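Local coordinates for uncharacterized protein DSY3957 (Desulfitobacterium hafniense, PDB 3HXL) that probably serves as a phage tail sheath protein, a building block of the sheath around the tail of a contractile-tailed phage, at residues K397-G401 and Q402-T406. Numbering follows the deposited sequence.
Sequences KNFDG and QTDLT
Q402 meets D400 through its backbone: its N gives a hydrogen bond to D400 OD1 over 3.0 Å, reaching the anti side of that oxygen somewhat out of the carboxylate plane. With D400 CG anti to the backbone N (chi1 -166°) and beside the carbonyl carbon, OD1 is carried forward toward Q402 N and the bond closes an Asx turn. Q402 CB packs against the same oxygen. T403 N comes next, bonding to D400 O at 2.9 Å from above the carbonyl plane; with the backbone angles of G401 and Q402 this makes residues 400-403 a type I beta-turn. The methyl T403 CG2 rests 3.8 Å from D400 CB. D404 extends the turn by one residue: its N bonds to the same D400 O at 2.8 Å, an alpha-turn bond overlapping the beta-turn, nearly in line with the C=O bond, so one carbonyl oxygen takes two backbone N-H groups. The D404 side chain then turns back: OD1 accepts a nearly straight hydrogen bond from D400 N (2.8 Å, 171°), which approaches from above the carboxylate plane. D404 CB lies 3.6 Å from F399 CE1, and L405 CB reaches the edge of the same ring. A water donates to both G401 O and L405 O, bridging the turn to the incoming strand. The turn ends the loop that leads from helix 373-392 into strand 405-408, outermost within this chain in the three-stranded antiparallel sheet of the C-terminal domain: F399 and L405 both pack on the helix, and backbone bonds of D404 and T406 join strand 415-422.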
loop_
_atom_site.group_PDB
_atom_site.type_symbol
_atom_site.label_atom_id
_atom_site.label_comp_id
_atom_site.label_asym_id
_atom_site.label_seq_id
_atom_site.Cartn_x
_atom_site.Cartn_y
_atom_site.Cartn_z
ATOM N N LYS A 397 -12.845 22.898 11.495
ATOM C CA LYS A 397 -13.025 23.999 12.421
ATOM C C LYS A 397 -14.325 24.727 12.156
ATOM O O LYS A 397 -14.953 24.542 11.116
ATOM C CB LYS A 397 -11.855 24.975 12.292
ATOM C CG LYS A 397 -11.630 25.462 10.870
ATOM C CD LYS A 397 -10.327 26.231 10.757
ATOM C CE LYS A 397 -10.095 26.717 9.337
ATOM N NZ LYS A 397 -11.165 27.649 8.899
ATOM N N ASN A 398 -14.720 25.553 13.115
ATOM C CA ASN A 398 -15.936 26.341 13.005
ATOM C C ASN A 398 -17.173 25.495 12.712
ATOM O O ASN A 398 -18.049 25.912 11.956
ATOM C CB ASN A 398 -15.775 27.403 11.912
ATOM C CG ASN A 398 -14.517 28.235 12.087
ATOM O OD1 ASN A 398 -14.162 28.622 13.204
ATOM N ND2 ASN A 398 -13.840 28.526 10.979
ATOM N N PHE A 399 -17.245 24.305 13.299
ATOM C CA PHE A 399 -18.408 23.455 13.088
ATOM C C PHE A 399 -19.429 23.713 14.187
ATOM O O PHE A 399 -19.136 23.526 15.367
ATOM C CB PHE A 399 -18.040 21.974 13.106
ATOM C CG PHE A 399 -19.234 21.070 12.988
ATOM C CD1 PHE A 399 -19.898 20.938 11.772
ATOM C CD2 PHE A 399 -19.736 20.409 14.105
ATOM C CE1 PHE A 399 -21.050 20.160 11.666
ATOM C CE2 PHE A 399 -20.888 19.628 14.016
ATOM C CZ PHE A 399 -21.548 19.505 12.792
ATOM N N ASP A 400 -20.626 24.133 13.790
ATOM C CA ASP A 400 -21.703 24.412 14.736
ATOM C C ASP A 400 -22.825 23.402 14.509
ATOM O O ASP A 400 -23.612 23.540 13.572
ATOM C CB ASP A 400 -22.242 25.830 14.521
ATOM C CG ASP A 400 -23.107 26.309 15.674
ATOM O OD1 ASP A 400 -23.740 25.463 16.342
ATOM O OD2 ASP A 400 -23.160 27.534 15.902
ATOM N N GLY A 401 -22.890 22.390 15.369
ATOM C CA GLY A 401 -23.913 21.368 15.245
ATOM C C GLY A 401 -25.327 21.912 15.280
ATOM O O GLY A 401 -26.279 21.229 14.898
ATOM N N GLN A 402 -25.475 23.151 15.733
ATOM C CA GLN A 402 -26.793 23.759 15.807
ATOM C C GLN A 402 -27.280 24.315 14.478
ATOM O O GLN A 402 -28.400 24.809 14.391
ATOM C CB GLN A 402 -26.805 24.869 16.857
ATOM C CG GLN A 402 -26.869 24.342 18.273
ATOM C CD GLN A 402 -27.092 25.437 19.286
ATOM O OE1 GLN A 402 -27.834 26.387 19.036
ATOM N NE2 GLN A 402 -26.464 25.305 20.446
ATOM N N THR A 403 -26.458 24.229 13.439
ATOM C CA THR A 403 -26.877 24.754 12.149
ATOM C C THR A 403 -26.120 24.214 10.942
ATOM O O THR A 403 -26.576 24.351 9.807
ATOM C CB THR A 403 -26.767 26.291 12.132
ATOM O OG1 THR A 403 -27.092 26.780 10.824
ATOM C CG2 THR A 403 -25.355 26.728 12.495
ATOM N N ASP A 404 -24.977 23.586 11.184
ATOM C CA ASP A 404 -24.153 23.074 10.095
ATOM C C ASP A 404 -24.492 21.686 9.559
ATOM O O ASP A 404 -23.753 21.147 8.734
ATOM C CB ASP A 404 -22.682 23.133 10.511
ATOM C CG ASP A 404 -22.176 24.560 10.625
ATOM O OD1 ASP A 404 -21.029 24.764 11.072
ATOM O OD2 ASP A 404 -22.930 25.483 10.258
ATOM N N LEU A 405 -25.603 21.111 10.008
ATOM C CA LEU A 405 -25.995 19.786 9.536
ATOM C C LEU A 405 -27.487 19.535 9.733
ATOM O O LEU A 405 -28.018 19.713 10.829
ATOM C CB LEU A 405 -25.179 18.715 10.262
ATOM C CG LEU A 405 -25.151 17.301 9.678
ATOM C CD1 LEU A 405 -23.889 16.599 10.146
ATOM C CD2 LEU A 405 -26.394 16.520 10.095
ATOM N N THR A 406 -28.154 19.126 8.658
ATOM C CA THR A 406 -29.586 18.853 8.691
ATOM C C THR A 406 -29.906 17.552 7.960
ATOM O O THR A 406 -29.088 17.046 7.190
ATOM C CB THR A 406 -30.380 19.997 8.032
ATOM O OG1 THR A 406 -29.958 20.152 6.669
ATOM C CG2 THR A 406 -30.147 21.306 8.778
HETATM O O HOH W 1 -27.530 21.754 12.426
#